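Local coordinates for microtubule-associated protein 1A/1B, light chain 3 (Trypanosoma brucei brucei, PDB 3W1Y) that probably becomes attached to phosphatidylethanolamine on membranes during autophagy, as a ubiquitin-like member of the ATG8 family, at residues I34-E39 with F70-T75; K21-A26 with D123-V128; E80-L85 with V97-G102. All coordinates share one frame; numbering follows the deposited sequence.

Interaction 1. Residues I34-E39 with F70-T75; sequences IPILCE and FLLPET
Ile-34 and Ile-36 pair with Leu-72 and Phe-70 as two antiparallel hydrogen-bonded pairs, with the non-hydrogen-bonded pair Pro-35 and Leu-71 between them; the short strand axes approach to 4.7 Å and their directions differ by 140°. Four backbone bonds hold this ladder, two per isoleucine. The shortest runs from Ile-34 N to Leu-72 O at 2.7 Å, nearly straight with 165° at the hydrogen. At the non-hydrogen-bonded pair, Pro-35 CA lies 3.5 Å from Phe-70 O in a CA-H...O contact, and Leu-71 CA makes the matching one to Ile-34 O.

Ile-34, Ile-36, Phe-70 and Leu-72 point to one face of the sheet. Ile-36 and Leu-72 cross at about a right angle, with CD1 of Ile-36 4.1 Å from CD1 of Leu-72. The first torsion of Cys-38 (chi1 -39°) swings SG toward the Phe-70 ring, which it meets obliquely in a sulfur-aromatic contact, Cys-38 SG lying 3.8 Å from Phe-70 CE1. At the other end CD1 of Ile-34 lies 4.0 Å from CB of Glu-74, just past the strand. On the reverse face Leu-71 brings CD1 to 4.1 Å from Pro-35 CB.

Phe-81 and Leu-85 of helix 78-88 and Leu-112 of helix 112-119 cover the face of the isoleucines, and Phe-81 meets the Phe-70 ring edge-to-face. Strand 33-40 thus has 68-73, an outermost strand of the sheet, along one edge, and along the other the parallel strand 126-133, whose Leu-126 and Val-128 bond to its backbone.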
loop_
_atom_site.group_PDB
_atom_site.type_symbol
_atom_site.label_atom_id
_atom_site.label_comp_id
_atom_site.label_asym_id
_atom_site.label_seq_id
_atom_site.Cartn_x
_atom_site.Cartn_y
_atom_site.Cartn_z
ATOM N N ILE A 34 18.319 -4.814 6.016
ATOM C CA ILE A 34 18.237 -5.117 4.599
ATOM C C ILE A 34 18.469 -3.815 3.833
ATOM O O ILE A 34 17.729 -2.847 4.015
ATOM C CB ILE A 34 16.834 -5.718 4.269
ATOM C CG1 ILE A 34 16.503 -6.907 5.217
ATOM C CG2 ILE A 34 16.691 -6.046 2.738
ATOM C CD1 ILE A 34 17.535 -8.120 5.178
ATOM N N PRO A 35 19.524 -3.778 2.992
ATOM C CA PRO A 35 19.702 -2.625 2.089
ATOM C C PRO A 35 18.831 -2.738 0.838
ATOM O O PRO A 35 18.868 -3.739 0.127
ATOM C CB PRO A 35 21.193 -2.647 1.754
ATOM C CG PRO A 35 21.619 -4.101 1.970
ATOM C CD PRO A 35 20.628 -4.759 2.904
ATOM N N ILE A 36 18.063 -1.683 0.579
ATOM C CA ILE A 36 17.043 -1.672 -0.426
ATOM C C ILE A 36 17.283 -0.494 -1.372
ATOM O O ILE A 36 17.520 0.636 -0.937
ATOM C CB ILE A 36 15.646 -1.554 0.224
ATOM C CG1 ILE A 36 15.435 -2.677 1.242
ATOM C CG2 ILE A 36 14.511 -1.520 -0.844
ATOM C CD1 ILE A 36 14.190 -2.485 2.140
ATOM N N LEU A 37 17.244 -0.777 -2.672
ATOM C CA LEU A 37 17.393 0.263 -3.676
ATOM C C LEU A 37 16.075 0.327 -4.444
ATOM O O LEU A 37 15.703 -0.659 -5.068
ATOM C CB LEU A 37 18.593 -0.087 -4.586
ATOM C CG LEU A 37 19.164 0.923 -5.595
ATOM C CD1 LEU A 37 18.120 1.247 -6.659
ATOM C CD2 LEU A 37 19.642 2.168 -4.903
ATOM N N CYS A 38 15.334 1.443 -4.333
ATOM C CA CYS A 38 14.060 1.616 -5.075
ATOM C C CYS A 38 14.171 2.607 -6.185
ATOM O O CYS A 38 14.711 3.687 -5.984
ATOM C CB CYS A 38 12.884 2.085 -4.202
ATOM S SG CYS A 38 12.872 1.357 -2.682
ATOM N N GLU A 39 13.646 2.226 -7.344
ATOM C CA GLU A 39 13.566 3.085 -8.504
ATOM C C GLU A 39 12.159 3.010 -9.075
ATOM O O GLU A 39 11.494 1.984 -8.938
ATOM C CB GLU A 39 14.559 2.666 -9.590
ATOM C CG GLU A 39 16.014 2.839 -9.188
ATOM C CD GLU A 39 16.969 2.484 -10.320
ATOM O OE1 GLU A 39 16.552 1.976 -11.375
ATOM O OE2 GLU A 39 18.160 2.698 -10.154
ATOM N N PHE A 70 17.018 2.467 1.273
ATOM C CA PHE A 70 16.538 2.273 2.635
ATOM C C PHE A 70 17.438 1.236 3.265
ATOM O O PHE A 70 18.039 0.457 2.573
ATOM C CB PHE A 70 15.070 1.777 2.634
ATOM C CG PHE A 70 14.090 2.773 2.083
ATOM C CD1 PHE A 70 13.917 2.924 0.714
ATOM C CD2 PHE A 70 13.356 3.595 2.932
ATOM C CE1 PHE A 70 13.019 3.881 0.195
ATOM C CE2 PHE A 70 12.461 4.540 2.415
ATOM C CZ PHE A 70 12.297 4.669 1.039
ATOM N N LEU A 71 17.509 1.244 4.591
ATOM C CA LEU A 71 18.163 0.206 5.356
ATOM C C LEU A 71 17.193 -0.206 6.462
ATOM O O LEU A 71 17.048 0.477 7.471
ATOM C CB LEU A 71 19.484 0.742 5.909
ATOM C CG LEU A 71 20.414 -0.242 6.608
ATOM C CD1 LEU A 71 20.775 -1.425 5.696
ATOM C CD2 LEU A 71 21.698 0.486 7.122
ATOM N N LEU A 72 16.478 -1.304 6.262
ATOM C CA LEU A 72 15.367 -1.602 7.160
ATOM C C LEU A 72 15.564 -2.919 7.882
ATOM O O LEU A 72 16.252 -3.815 7.362
ATOM C CB LEU A 72 14.042 -1.577 6.394
ATOM C CG LEU A 72 13.610 -0.224 5.795
ATOM C CD1 LEU A 72 12.267 -0.342 5.076
ATOM C CD2 LEU A 72 13.547 0.906 6.883
ATOM N N PRO A 73 14.965 -3.058 9.081
ATOM C CA PRO A 73 15.125 -4.334 9.817
ATOM C C PRO A 73 14.664 -5.570 9.012
ATOM O O PRO A 73 13.671 -5.493 8.252
ATOM C CB PRO A 73 14.267 -4.130 11.093
ATOM C CG PRO A 73 14.138 -2.621 11.276
ATOM C CD PRO A 73 14.113 -2.086 9.815
ATOM N N GLU A 74 15.374 -6.689 9.163
ATOM C CA GLU A 74 15.003 -7.938 8.492
ATOM C C GLU A 74 13.609 -8.416 8.920
ATOM O O GLU A 74 12.920 -9.109 8.158
ATOM C CB GLU A 74 16.050 -9.038 8.739
ATOM C CG GLU A 74 16.359 -9.343 10.231
ATOM C CD GLU A 74 17.452 -10.407 10.438
ATOM O OE1 GLU A 74 18.155 -10.803 9.463
ATOM O OE2 GLU A 74 17.635 -10.840 11.601
ATOM N N THR A 75 13.208 -8.023 10.133
ATOM C CA THR A 75 11.880 -8.328 10.680
ATOM C C THR A 75 10.743 -7.338 10.267
ATOM O O THR A 75 9.556 -7.649 10.463
ATOM C CB THR A 75 11.922 -8.442 12.222
ATOM O OG1 THR A 75 12.516 -7.255 12.755
ATOM C CG2 THR A 75 12.755 -9.657 12.665
#

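Interaction 2. Residues K21-A26 with D123-V128; sequences KETESA and DGFLYV
Thr-23 meets the 123-125 turn with both branches of its side chain, one polar and one apolar, and its CA comes within 5.4 Å of the CA of Gly-124. The hydrogen bond across the contact runs from Thr-23 OG1 to Asp-123 O and is 2.7 Å long. OG1 sits between the backbone N and the carbonyl carbon of its own residue (chi1 66°), which turns it to this carbonyl and sends CG2 the other way, to the aromatic ring. Thr-23 OG1 also packs 3.4 Å from Gly-124 CA, an approach that the missing side chain of Gly-124 permits.

The apolar part is a CH-pi contact. The methyl CG2 of Thr-23 stands over the centre of one face of the Phe-125 ring, 3.5 Å from its centroid and 14° off the normal. Glu-22 reaches the same ring at its edge through an extended chain: OE1 is 3.6 Å from Phe-125 CZ, and the carboxylate plane is turned 85° from that of the ring. The charge itself is answered elsewhere, by a salt bridge to Lys-69 and a hydrogen bond from Tyr-10.

Within the turn, Asp-123 is gripped at both carboxylate oxygens. Asp-123 OD1 accepts from Phe-125 N at 3.0 Å, while Asp-123 OD2 uses its syn lone pair for Tyr-127 OH at 2.7 Å and forms a salt bridge with Arg-19.

The bond from Phe-125 N back to OD1 defines an Asx turn, here leading into strand 126-133. The contact docks helix 16-29, part of the N-terminal helical region that ATG8 proteins add to the ubiquitin-like fold, against the turn that leads into that strand.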
loop_
_atom_site.group_PDB
_atom_site.type_symbol
_atom_site.label_atom_id
_atom_site.label_comp_id
_atom_site.label_asym_id
_atom_site.label_seq_id
_atom_site.Cartn_x
_atom_site.Cartn_y
_atom_site.Cartn_z
ATOM N N LYS A 21 30.647 -2.888 -2.158
ATOM C CA LYS A 21 31.291 -2.235 -1.009
ATOM C C LYS A 21 30.245 -1.512 -0.146
ATOM O O LYS A 21 30.220 -1.644 1.073
ATOM C CB LYS A 21 32.394 -1.277 -1.485
ATOM C CG LYS A 21 32.991 -0.395 -0.399
ATOM C CD LYS A 21 34.097 -1.096 0.400
ATOM C CE LYS A 21 34.258 -0.471 1.796
ATOM N NZ LYS A 21 33.139 -0.921 2.717
ATOM N N GLU A 22 29.364 -0.774 -0.792
ATOM C CA GLU A 22 28.314 -0.105 -0.094
ATOM C C GLU A 22 27.495 -1.066 0.779
ATOM O O GLU A 22 27.271 -0.789 1.958
ATOM C CB GLU A 22 27.440 0.651 -1.091
ATOM C CG GLU A 22 26.511 1.622 -0.451
ATOM C CD GLU A 22 25.636 2.366 -1.444
ATOM O OE1 GLU A 22 25.828 2.226 -2.678
ATOM O OE2 GLU A 22 24.743 3.103 -0.973
ATOM N N THR A 23 27.033 -2.184 0.224
ATOM C CA THR A 23 26.211 -3.130 1.022
ATOM C C THR A 23 27.025 -3.940 2.054
ATOM O O THR A 23 26.490 -4.306 3.100
ATOM C CB THR A 23 25.373 -4.066 0.159
ATOM O OG1 THR A 23 26.252 -4.931 -0.574
ATOM C CG2 THR A 23 24.488 -3.224 -0.825
ATOM N N GLU A 24 28.290 -4.213 1.733
ATOM C CA GLU A 24 29.247 -4.786 2.682
ATOM C C GLU A 24 29.404 -3.911 3.941
ATOM O O GLU A 24 29.326 -4.401 5.067
ATOM C CB GLU A 24 30.613 -4.979 2.014
ATOM C CG GLU A 24 31.692 -5.456 2.958
ATOM C CD GLU A 24 33.099 -5.495 2.342
ATOM O OE1 GLU A 24 33.411 -4.740 1.373
ATOM O OE2 GLU A 24 33.907 -6.294 2.864
ATOM N N SER A 25 29.628 -2.617 3.756
ATOM C CA SER A 25 29.718 -1.719 4.885
ATOM C C SER A 25 28.398 -1.716 5.677
ATOM O O SER A 25 28.411 -1.764 6.909
ATOM C CB SER A 25 30.016 -0.302 4.404
ATOM O OG SER A 25 31.175 -0.296 3.589
ATOM N N ALA A 26 27.265 -1.623 4.979
ATOM C CA ALA A 26 25.960 -1.604 5.664
ATOM C C ALA A 26 25.772 -2.853 6.531
ATOM O O ALA A 26 25.304 -2.775 7.666
ATOM C CB ALA A 26 24.798 -1.417 4.672
ATOM N N ASP A 123 25.123 -7.976 -5.788
ATOM C CA ASP A 123 25.817 -6.815 -5.211
ATOM C C ASP A 123 25.372 -6.521 -3.771
ATOM O O ASP A 123 25.897 -5.609 -3.141
ATOM C CB ASP A 123 25.743 -5.540 -6.103
ATOM C CG ASP A 123 24.339 -4.915 -6.183
ATOM O OD1 ASP A 123 23.414 -5.246 -5.401
ATOM O OD2 ASP A 123 24.149 -4.064 -7.076
ATOM N N GLY A 124 24.416 -7.290 -3.258
ATOM C CA GLY A 124 23.978 -7.123 -1.879
ATOM C C GLY A 124 22.682 -6.351 -1.669
ATOM O O GLY A 124 22.092 -6.450 -0.595
ATOM N N PHE A 125 22.244 -5.573 -2.656
ATOM C CA PHE A 125 20.998 -4.802 -2.518
ATOM C C PHE A 125 19.803 -5.680 -2.838
ATOM O O PHE A 125 19.908 -6.603 -3.660
ATOM C CB PHE A 125 20.917 -3.610 -3.493
ATOM C CG PHE A 125 21.658 -2.372 -3.046
ATOM C CD1 PHE A 125 22.872 -2.030 -3.645
ATOM C CD2 PHE A 125 21.110 -1.517 -2.093
ATOM C CE1 PHE A 125 23.566 -0.865 -3.264
ATOM C CE2 PHE A 125 21.786 -0.359 -1.708
ATOM C CZ PHE A 125 23.029 -0.044 -2.297
ATOM N N LEU A 126 18.676 -5.368 -2.188
ATOM C CA LEU A 126 17.359 -5.801 -2.653
ATOM C C LEU A 126 16.816 -4.682 -3.567
ATOM O O LEU A 126 16.612 -3.561 -3.100
ATOM C CB LEU A 126 16.418 -6.007 -1.463
ATOM C CG LEU A 126 15.019 -6.462 -1.832
ATOM C CD1 LEU A 126 15.064 -7.768 -2.650
ATOM C CD2 LEU A 126 14.142 -6.589 -0.582
ATOM N N TYR A 127 16.659 -4.984 -4.861
ATOM C CA TYR A 127 16.161 -4.035 -5.840
ATOM C C TYR A 127 14.634 -4.056 -5.894
ATOM O O TYR A 127 14.026 -5.121 -5.930
ATOM C CB TYR A 127 16.779 -4.321 -7.211
ATOM C CG TYR A 127 18.202 -3.796 -7.284
ATOM C CD1 TYR A 127 19.271 -4.582 -6.882
ATOM C CD2 TYR A 127 18.461 -2.491 -7.715
ATOM C CE1 TYR A 127 20.571 -4.096 -6.915
ATOM C CE2 TYR A 127 19.746 -1.997 -7.764
ATOM C CZ TYR A 127 20.806 -2.803 -7.361
ATOM O OH TYR A 127 22.095 -2.317 -7.402
ATOM N N VAL A 128 14.026 -2.873 -5.876
ATOM C CA VAL A 128 12.585 -2.736 -5.832
ATOM C C VAL A 128 12.149 -1.633 -6.822
ATOM O O VAL A 128 12.744 -0.535 -6.868
ATOM C CB VAL A 128 12.078 -2.407 -4.396
ATOM C CG1 VAL A 128 10.587 -2.139 -4.389
ATOM C CG2 VAL A 128 12.444 -3.514 -3.389
#

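Interaction 3. Residues E80-L85 with V97-G102; sequences EFMMAL and VFVFIG
The isopropyl group of Val-99 is met by Phe-81, Met-82 and Leu-85, three residues of one helix. This is helix-on-sheet packing of the beta-grasp, or ubiquitin-like, fold: helix 78-88 lies across the sheet, and its short 80-85 axis passes 8.9 Å from that of strand 97-100, with 126° between their directions. No hydrogen bond crosses the contact, so it rests on apolar fit, with 283 Å² buried over the two segments.

The two methyls of Val-99 share Phe-81 CE2, while Leu-85 meets CG1 and Met-82 lies nearer CG2. Val-99 CG1 meets CD2 of Leu-85 tip to tip at 3.6 Å, and also lies 3.8 Å from Phe-81 CE2, an oblique approach to the phenyl ring. Val-99 CG2 is 3.9 Å from Met-82 CG. Leu-85 extends with CG opposite its backbone N (chi1 -178°), which lets the one methyl CD2 serve both valines: it is also 3.7 Å from CG2 of Val-97. Val-97 and Val-99 direct their side chains to the helix, as strand alternation requires, while Phe-98 between them turns away.

Beyond the two segments, Val-128 of the adjacent strand 126-133 packs on both Val-99 and Phe-81, and Tyr-130 of that strand touches Leu-85. These contacts carry the hydrophobic layer under the helix across two neighbouring strands. On the other side of the strand, Phe-98 and Phe-100 pack on the chain of another protein in the assembly.

Met-82 takes a different course from the other helix residues. Its chain bends at the last torsion (chi3 77°), turning the terminal methyl away from Val-99 and toward the strand backbone, with Met-82 CE 3.3 Å from Val-97 O.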
loop_
_atom_site.group_PDB
_atom_site.type_symbol
_atom_site.label_atom_id
_atom_site.label_comp_id
_atom_site.label_asym_id
_atom_site.label_seq_id
_atom_site.Cartn_x
_atom_site.Cartn_y
_atom_site.Cartn_z
ATOM N N GLU A 80 5.488 -2.056 6.156
ATOM C CA GLU A 80 6.311 -1.052 6.842
ATOM C C GLU A 80 7.244 -0.349 5.869
ATOM O O GLU A 80 7.366 0.873 5.895
ATOM C CB GLU A 80 7.096 -1.670 8.017
ATOM C CG GLU A 80 6.265 -1.739 9.292
ATOM C CD GLU A 80 6.855 -2.658 10.377
ATOM O OE1 GLU A 80 7.016 -2.180 11.525
ATOM O OE2 GLU A 80 7.124 -3.854 10.100
ATOM N N PHE A 81 7.891 -1.133 5.010
ATOM C CA PHE A 81 8.670 -0.591 3.905
ATOM C C PHE A 81 7.851 0.364 3.047
ATOM O O PHE A 81 8.299 1.468 2.749
ATOM C CB PHE A 81 9.245 -1.730 3.048
ATOM C CG PHE A 81 9.799 -1.283 1.728
ATOM C CD1 PHE A 81 10.731 -0.273 1.647
ATOM C CD2 PHE A 81 9.392 -1.901 0.557
ATOM C CE1 PHE A 81 11.227 0.131 0.434
ATOM C CE2 PHE A 81 9.910 -1.496 -0.678
ATOM C CZ PHE A 81 10.814 -0.479 -0.726
ATOM N N MET A 82 6.659 -0.056 2.662
ATOM C CA MET A 82 5.814 0.769 1.827
ATOM C C MET A 82 5.411 2.076 2.496
ATOM O O MET A 82 5.340 3.113 1.835
ATOM C CB MET A 82 4.583 0.001 1.399
ATOM C CG MET A 82 4.763 -0.836 0.163
ATOM S SD MET A 82 3.352 -1.945 0.139
ATOM C CE MET A 82 2.084 -0.825 -0.440
ATOM N N MET A 83 5.160 2.025 3.800
ATOM C CA MET A 83 4.898 3.238 4.578
ATOM C C MET A 83 6.128 4.114 4.680
ATOM O O MET A 83 5.998 5.311 4.556
ATOM C CB MET A 83 4.341 2.931 5.970
ATOM C CG MET A 83 3.039 2.133 5.910
ATOM S SD MET A 83 2.660 1.418 7.524
ATOM C CE MET A 83 1.680 2.790 8.234
ATOM N N ALA A 84 7.315 3.533 4.871
ATOM C CA ALA A 84 8.549 4.330 4.817
ATOM C C ALA A 84 8.749 5.051 3.446
ATOM O O ALA A 84 9.173 6.212 3.398
ATOM C CB ALA A 84 9.757 3.480 5.176
ATOM N N LEU A 85 8.402 4.364 2.357
ATOM C CA LEU A 85 8.542 4.893 0.993
ATOM C C LEU A 85 7.535 6.020 0.743
ATOM O O LEU A 85 7.868 7.031 0.145
ATOM C CB LEU A 85 8.428 3.779 -0.066
ATOM C CG LEU A 85 8.588 4.066 -1.581
ATOM C CD1 LEU A 85 9.945 4.725 -1.993
ATOM C CD2 LEU A 85 8.412 2.751 -2.328
ATOM N N VAL A 97 1.329 4.158 -3.263
ATOM C CA VAL A 97 2.543 3.572 -3.825
ATOM C C VAL A 97 2.419 2.056 -3.768
ATOM O O VAL A 97 1.979 1.521 -2.766
ATOM C CB VAL A 97 3.837 4.088 -3.100
ATOM C CG1 VAL A 97 3.819 3.742 -1.613
ATOM C CG2 VAL A 97 5.112 3.561 -3.780
ATOM N N PHE A 98 2.763 1.373 -4.859
ATOM C CA PHE A 98 2.870 -0.089 -4.860
ATOM C C PHE A 98 4.298 -0.480 -5.266
ATOM O O PHE A 98 4.951 0.247 -6.022
ATOM C CB PHE A 98 1.808 -0.737 -5.778
ATOM C CG PHE A 98 1.594 0.003 -7.078
ATOM C CD1 PHE A 98 2.300 -0.359 -8.229
ATOM C CD2 PHE A 98 0.693 1.071 -7.149
ATOM C CE1 PHE A 98 2.131 0.333 -9.445
ATOM C CE2 PHE A 98 0.500 1.771 -8.361
ATOM C CZ PHE A 98 1.235 1.402 -9.513
ATOM N N VAL A 99 4.785 -1.600 -4.732
ATOM C CA VAL A 99 6.151 -2.077 -4.982
ATOM C C VAL A 99 6.232 -3.491 -5.594
ATOM O O VAL A 99 5.388 -4.344 -5.326
ATOM C CB VAL A 99 7.050 -2.015 -3.707
ATOM C CG1 VAL A 99 7.224 -0.566 -3.226
ATOM C CG2 VAL A 99 6.503 -2.887 -2.592
ATOM N N PHE A 100 7.284 -3.713 -6.388
ATOM C CA PHE A 100 7.511 -4.953 -7.110
ATOM C C PHE A 100 8.901 -5.492 -6.856
ATOM O O PHE A 100 9.860 -4.738 -6.755
ATOM C CB PHE A 100 7.333 -4.745 -8.622
ATOM C CG PHE A 100 6.022 -4.144 -8.991
ATOM C CD1 PHE A 100 5.864 -2.761 -9.030
ATOM C CD2 PHE A 100 4.914 -4.959 -9.263
ATOM C CE1 PHE A 100 4.623 -2.194 -9.365
ATOM C CE2 PHE A 100 3.676 -4.405 -9.595
ATOM C CZ PHE A 100 3.528 -3.032 -9.641
ATOM N N ILE A 101 8.992 -6.806 -6.757
ATOM C CA ILE A 101 10.254 -7.492 -6.782
ATOM C C ILE A 101 10.213 -8.396 -8.001
ATOM O O ILE A 101 9.418 -9.333 -8.062
ATOM C CB ILE A 101 10.545 -8.285 -5.479
ATOM C CG1 ILE A 101 10.867 -7.341 -4.322
ATOM C CG2 ILE A 101 11.793 -9.129 -5.655
ATOM C CD1 ILE A 101 9.697 -6.942 -3.525
ATOM N N GLY A 102 11.046 -8.066 -8.986
ATOM C CA GLY A 102 11.111 -8.779 -10.272
ATOM C C GLY A 102 9.770 -9.061 -10.939
ATOM O O GLY A 102 9.518 -10.205 -11.378
#

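From the N terminus, helix 16-29 gives the first half of interaction 2, whose partner comes 97 residues later; that long loop encloses both other contacts. Strand 33-40 follows the helix and closes interaction 1 with 68-73. The next helix, 78-88, opens interaction 3, which closes on strand 96-100. Interactions 1 and 3 therefore lie in series, neither crossing the other, and both are nested within interaction 2. Strand 126-133 lies between 33-40 and 96-100 in the sheet and so joins the three contacts. Phe-81 joins interactions 1 and 3 directly, with Phe-81 CZ 3.4 Å from Cys-38 SG.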